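Local coordinates for xylose isomerase domain protein TIM barrel (PDB 3TVA), which binds a magnesium ion in a xylose isomerase-like TIM barrel and probably acts as an isomerase, at residues E158-E172 against A199-H211. Residues are numbered along the deposited sequence; the frame is centred on the assembly and turned at random. Where two conformers were deposited one is given.
With MG (magnesium ion), chain C.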
loop_
_atom_site.group_PDB
_atom_site.type_symbol
_atom_site.label_atom_id
_atom_site.label_comp_id
_atom_site.label_asym_id
_atom_site.label_seq_id
_atom_site.Cartn_x
_atom_site.Cartn_y
_atom_site.Cartn_z
ATOM N N GLU A 158 3.466 3.304 2.252
ATOM C CA GLU A 158 3.705 2.217 1.327
ATOM C C GLU A 158 5.221 2.053 1.105
ATOM O O GLU A 158 5.937 3.046 1.013
ATOM C CB GLU A 158 2.994 2.540 0.025
ATOM C CG GLU A 158 3.383 1.667 -1.105
ATOM C CD GLU A 158 2.766 0.290 -1.018
ATOM O OE1 GLU A 158 1.992 -0.022 -0.089
ATOM O OE2 GLU A 158 3.089 -0.487 -1.905
ATOM N N THR A 159 5.706 0.814 1.048
ATOM C CA THR A 159 7.127 0.551 0.805
ATOM C C THR A 159 7.605 1.186 -0.490
ATOM O O THR A 159 7.066 0.903 -1.568
ATOM C CB THR A 159 7.410 -0.947 0.611
ATOM O OG1 THR A 159 6.889 -1.691 1.703
ATOM C CG2 THR A 159 8.891 -1.174 0.525
ATOM N N GLY A 160 8.644 2.010 -0.362
ATOM C CA GLY A 160 9.186 2.828 -1.436
ATOM C C GLY A 160 10.544 2.382 -1.942
ATOM O O GLY A 160 10.910 1.202 -1.889
ATOM N N GLN A 161 11.288 3.349 -2.458
ATOM C CA GLN A 161 12.654 3.112 -2.911
ATOM C C GLN A 161 13.675 3.202 -1.771
ATOM O O GLN A 161 14.831 2.799 -1.935
ATOM C CB GLN A 161 13.018 4.103 -4.016
ATOM C CG GLN A 161 14.276 3.756 -4.810
ATOM C CD GLN A 161 15.503 4.545 -4.357
ATOM O OE1 GLN A 161 15.456 5.300 -3.378
ATOM N NE2 GLN A 161 16.609 4.371 -5.077
ATOM N N GLU A 162 13.252 3.706 -0.618
ATOM C CA GLU A 162 14.171 3.860 0.505
ATOM C C GLU A 162 14.655 2.503 0.974
ATOM O O GLU A 162 13.901 1.531 1.004
ATOM C CB GLU A 162 13.511 4.553 1.709
ATOM C CG GLU A 162 13.029 5.939 1.434
ATOM C CD GLU A 162 11.841 5.936 0.504
ATOM O OE1 GLU A 162 11.886 6.667 -0.514
ATOM O OE2 GLU A 162 10.889 5.167 0.783
ATOM N N SER A 163 15.905 2.459 1.390
ATOM C CA SER A 163 16.395 1.319 2.141
ATOM C C SER A 163 15.618 1.259 3.465
ATOM O O SER A 163 15.050 2.262 3.911
ATOM C CB SER A 163 17.872 1.517 2.425
ATOM O OG SER A 163 18.020 2.536 3.394
ATOM N N ALA A 164 15.555 0.081 4.079
ATOM C CA ALA A 164 14.865 -0.058 5.363
ATOM C C ALA A 164 15.459 0.883 6.421
ATOM O O ALA A 164 14.732 1.454 7.224
ATOM C CB ALA A 164 14.898 -1.524 5.850
ATOM N N ASP A 165 16.779 1.057 6.408
ATOM C CA ASP A 165 17.434 1.948 7.363
ATOM C C ASP A 165 16.960 3.417 7.237
ATOM O O ASP A 165 16.693 4.078 8.248
ATOM C CB ASP A 165 18.963 1.872 7.218
ATOM C CG ASP A 165 19.553 0.557 7.764
ATOM O OD1 ASP A 165 18.898 -0.127 8.586
ATOM O OD2 ASP A 165 20.684 0.209 7.368
ATOM N N HIS A 166 16.855 3.905 5.999
ATOM C CA HIS A 166 16.446 5.286 5.707
ATOM C C HIS A 166 14.991 5.484 6.131
ATOM O O HIS A 166 14.636 6.495 6.731
ATOM C CB HIS A 166 16.614 5.555 4.201
ATOM C CG HIS A 166 16.537 7.002 3.801
ATOM N ND1 HIS A 166 16.691 8.045 4.691
ATOM C CD2 HIS A 166 16.336 7.573 2.588
ATOM C CE1 HIS A 166 16.583 9.194 4.043
ATOM N NE2 HIS A 166 16.361 8.934 2.768
ATOM N N LEU A 167 14.155 4.497 5.825
ATOM C CA LEU A 167 12.746 4.526 6.204
ATOM C C LEU A 167 12.566 4.561 7.729
ATOM O O LEU A 167 11.744 5.310 8.255
ATOM C CB LEU A 167 12.022 3.307 5.634
ATOM C CG LEU A 167 10.548 3.155 6.035
ATOM C CD1 LEU A 167 9.713 4.343 5.572
ATOM C CD2 LEU A 167 9.986 1.858 5.467
ATOM N N LEU A 168 13.334 3.744 8.434
ATOM C CA LEU A 168 13.297 3.749 9.891
ATOM C C LEU A 168 13.696 5.125 10.444
ATOM O O LEU A 168 13.093 5.639 11.393
ATOM C CB LEU A 168 14.258 2.697 10.450
ATOM C CG LEU A 168 13.827 1.229 10.446
ATOM C CD1 LEU A 168 15.036 0.324 10.739
ATOM C CD2 LEU A 168 12.718 0.990 11.469
ATOM N N GLU A 169 14.737 5.701 9.857
ATOM C CA GLU A 169 15.201 7.013 10.250
ATOM C C GLU A 169 14.076 8.060 10.078
ATOM O O GLU A 169 13.862 8.904 10.953
ATOM C CB GLU A 169 16.422 7.396 9.408
ATOM C CG GLU A 169 17.107 8.663 9.884
ATOM C CD GLU A 169 18.175 9.176 8.923
ATOM O OE1 GLU A 169 18.218 8.726 7.753
ATOM O OE2 GLU A 169 18.975 10.035 9.346
ATOM N N PHE A 170 13.350 7.980 8.965
ATOM C CA PHE A 170 12.277 8.937 8.672
ATOM C C PHE A 170 11.161 8.768 9.678
ATOM O O PHE A 170 10.653 9.746 10.236
ATOM C CB PHE A 170 11.734 8.736 7.246
ATOM C CG PHE A 170 10.596 9.653 6.887
ATOM C CD1 PHE A 170 10.802 11.020 6.757
ATOM C CD2 PHE A 170 9.321 9.140 6.653
ATOM C CE1 PHE A 170 9.758 11.882 6.412
ATOM C CE2 PHE A 170 8.269 9.982 6.307
ATOM C CZ PHE A 170 8.484 11.359 6.187
ATOM N N ILE A 171 10.770 7.516 9.900
ATOM C CA ILE A 171 9.695 7.220 10.840
ATOM C C ILE A 171 10.057 7.693 12.241
ATOM O O ILE A 171 9.221 8.234 12.966
ATOM C CB ILE A 171 9.375 5.712 10.843
ATOM C CG1 ILE A 171 8.642 5.335 9.542
ATOM C CG2 ILE A 171 8.574 5.317 12.081
ATOM C CD1 ILE A 171 8.430 3.837 9.376
ATOM N N GLU A 172 11.318 7.505 12.604
ATOM C CA GLU A 172 11.805 7.899 13.919
ATOM C C GLU A 172 11.853 9.426 14.069
ATOM O O GLU A 172 11.626 9.963 15.154
ATOM C CB GLU A 172 13.187 7.297 14.158
ATOM C CG GLU A 172 13.223 6.315 15.296
ATOM C CD GLU A 172 13.594 4.898 14.891
ATOM O OE1 GLU A 172 14.741 4.484 15.176
ATOM O OE2 GLU A 172 12.733 4.193 14.321
ATOM N N ALA A 199 14.308 -6.609 5.013
ATOM C CA ALA A 199 13.768 -5.293 5.319
ATOM C C ALA A 199 12.562 -5.421 6.246
ATOM O O ALA A 199 12.412 -4.641 7.169
ATOM C CB ALA A 199 13.378 -4.537 4.045
ATOM N N LEU A 200 11.704 -6.399 5.973
ATOM C CA LEU A 200 10.553 -6.681 6.822
ATOM C C LEU A 200 10.953 -6.911 8.281
ATOM O O LEU A 200 10.311 -6.379 9.185
ATOM C CB LEU A 200 9.808 -7.912 6.308
ATOM C CG LEU A 200 8.649 -8.383 7.188
ATOM C CD1 LEU A 200 7.564 -7.294 7.305
ATOM C CD2 LEU A 200 8.068 -9.686 6.630
ATOM N N ARG A 201 11.992 -7.720 8.512
ATOM C CA ARG A 201 12.476 -7.945 9.870
ATOM C C ARG A 201 12.901 -6.633 10.521
ATOM O O ARG A 201 12.633 -6.404 11.691
ATOM C CB ARG A 201 13.663 -8.901 9.893
ATOM C CG ARG A 201 13.342 -10.349 9.533
ATOM C CD ARG A 201 14.549 -11.232 9.837
ATOM N NE ARG A 201 14.152 -12.631 9.827
ATOM C CZ ARG A 201 13.634 -13.256 10.876
ATOM N NH1 ARG A 201 13.489 -12.613 12.023
ATOM N NH2 ARG A 201 13.272 -14.521 10.774
ATOM N N LYS A 202 13.581 -5.777 9.765
ATOM C CA LYS A 202 14.087 -4.527 10.320
ATOM C C LYS A 202 12.959 -3.580 10.718
ATOM O O LYS A 202 13.074 -2.862 11.710
ATOM C CB LYS A 202 14.999 -3.823 9.315
ATOM C CG LYS A 202 16.423 -4.340 9.293
ATOM C CD LYS A 202 17.239 -3.596 8.243
ATOM C CE LYS A 202 18.726 -3.881 8.369
ATOM N NZ LYS A 202 19.501 -3.269 7.247
ATOM N N VAL A 203 11.896 -3.538 9.916
ATOM C CA VAL A 203 10.811 -2.573 10.138
ATOM C C VAL A 203 9.610 -3.114 10.912
ATOM O O VAL A 203 8.582 -2.439 11.007
ATOM C CB VAL A 203 10.372 -1.844 8.844
ATOM C CG1 VAL A 203 11.584 -1.177 8.190
ATOM C CG2 VAL A 203 9.656 -2.800 7.874
ATOM N N ALA A 204 9.742 -4.341 11.414
ATOM C CA ALA A 204 8.623 -5.125 11.933
ATOM C C ALA A 204 7.686 -4.349 12.870
ATOM O O ALA A 204 6.465 -4.453 12.746
ATOM C CB ALA A 204 9.161 -6.382 12.654
ATOM N N ARG A 205 8.247 -3.565 13.789
ATOM C CA ARG A 205 7.424 -2.909 14.813
ATOM C C ARG A 205 6.489 -1.843 14.241
ATOM O O ARG A 205 5.541 -1.423 14.917
ATOM C CB ARG A 205 8.286 -2.326 15.947
ATOM C CG ARG A 205 9.180 -1.143 15.537
ATOM C CD ARG A 205 10.177 -0.845 16.660
ATOM N NE ARG A 205 11.148 0.206 16.323
ATOM C CZ ARG A 205 12.286 -0.021 15.672
ATOM N NH1 ARG A 205 12.576 -1.258 15.259
ATOM N NH2 ARG A 205 13.130 0.974 15.422
ATOM N N TYR A 206 6.769 -1.376 13.018
ATOM C CA TYR A 206 5.899 -0.398 12.357
ATOM C C TYR A 206 4.903 -0.967 11.341
ATOM O O TYR A 206 4.130 -0.208 10.768
ATOM C CB TYR A 206 6.735 0.720 11.699
ATOM C CG TYR A 206 7.692 1.383 12.653
ATOM C CD1 TYR A 206 7.214 2.076 13.768
ATOM C CD2 TYR A 206 9.077 1.331 12.446
ATOM C CE1 TYR A 206 8.081 2.699 14.659
ATOM C CE2 TYR A 206 9.969 1.976 13.341
ATOM C CZ TYR A 206 9.451 2.644 14.447
ATOM O OH TYR A 206 10.292 3.258 15.345
ATOM N N VAL A 207 4.919 -2.277 11.090
ATOM C CA VAL A 207 4.066 -2.825 10.030
ATOM C C VAL A 207 2.622 -2.869 10.521
ATOM O O VAL A 207 2.342 -3.489 11.549
ATOM C CB VAL A 207 4.503 -4.255 9.666
ATOM C CG1 VAL A 207 3.474 -4.917 8.746
ATOM C CG2 VAL A 207 5.882 -4.238 9.015
ATOM N N ARG A 208 1.725 -2.139 9.856
ATOM C CA ARG A 208 0.303 -2.206 10.192
ATOM C C ARG A 208 -0.618 -2.877 9.168
ATOM O O ARG A 208 -1.767 -3.182 9.479
ATOM C CB ARG A 208 -0.219 -0.786 10.459
ATOM C CG ARG A 208 0.631 0.031 11.407
ATOM C CD ARG A 208 0.141 -0.010 12.861
ATOM N NE ARG A 208 0.742 1.109 13.581
ATOM C CZ ARG A 208 0.093 2.205 13.971
ATOM N NH1 ARG A 208 -1.229 2.332 13.782
ATOM N NH2 ARG A 208 0.772 3.167 14.581
ATOM N N SER A 209 -0.124 -3.084 7.952
ATOM C CA SER A 209 -0.918 -3.709 6.892
ATOM C C SER A 209 0.053 -4.179 5.835
ATOM O O SER A 209 1.202 -3.755 5.831
ATOM C CB SER A 209 -1.984 -2.766 6.302
ATOM O OG SER A 209 -1.393 -1.621 5.712
ATOM N N ILE A 210 -0.370 -5.061 4.944
ATOM C CA ILE A 210 0.583 -5.560 3.954
ATOM C C ILE A 210 -0.059 -5.780 2.600
ATOM O O ILE A 210 -1.271 -5.938 2.496
ATOM C CB ILE A 210 1.226 -6.905 4.383
ATOM C CG1 ILE A 210 0.177 -8.006 4.395
ATOM C CG2 ILE A 210 1.916 -6.809 5.774
ATOM C CD1 ILE A 210 0.605 -9.232 3.648
ATOM N N HIS A 211 0.777 -5.793 1.566
ATOM C CA HIS A 211 0.365 -6.242 0.254
ATOM C C HIS A 211 1.078 -7.539 -0.100
ATOM O O HIS A 211 2.270 -7.711 0.189
ATOM C CB HIS A 211 0.618 -5.146 -0.786
ATOM C CG HIS A 211 -0.321 -3.988 -0.653
ATOM N ND1 HIS A 211 -0.111 -2.773 -1.264
ATOM C CD2 HIS A 211 -1.481 -3.861 0.038
ATOM C CE1 HIS A 211 -1.087 -1.941 -0.952
ATOM N NE2 HIS A 211 -1.937 -2.577 -0.166
HETATM MG MG MG C . 1.597 -2.124 -2.913
HETATM O O HOH W 1 18.737 -1.064 5.125
#
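Glu158 and His211 meet through a shared magnesium ion, bound by Glu158 OE2 at 2.4 Å and by His211 ND1 at 2.5 Å. Asp184 and Glu259 supply its other protein ligands; Asn182 holds Glu158 OE1, and Gln39 holds His211 NE2. Tyr206 lies between two aliphatic groups: Ile171 CG2 sits 3.6 Å from the ring centroid and 9° off its normal, a CH-pi contact, while Arg205 CG covers the opposite face. Leu168 CD2 comes in at the ring edge, 3.5 Å from Tyr206 CE2. In the conformer given for Glu172, one of two and so less certain, Tyr206 OH donates to Glu172 OE2 (2.8 Å) and Arg205 NH2 adds a weak salt bridge. With an alanine here, Ile171 CG2 and Arg205 CG would probably lose the ring between them, and Glu172 its hydroxyl partner. In this TIM barrel, helices 164-174 and 196-203 flank each other outside the parallel strands, whose C-terminal ends carry the metal; their short segments run at 21°. The backbones come closest where Ala164 CB meets Ala199 CB at 3.8 Å, Val203 CG1 packing against Ala164 and Leu168. Lys202, straight beyond CG (chi2 179°), reaches Asp165 OD1 in a weak, long salt bridge, one water joining Lys202 NZ to Asp165 N.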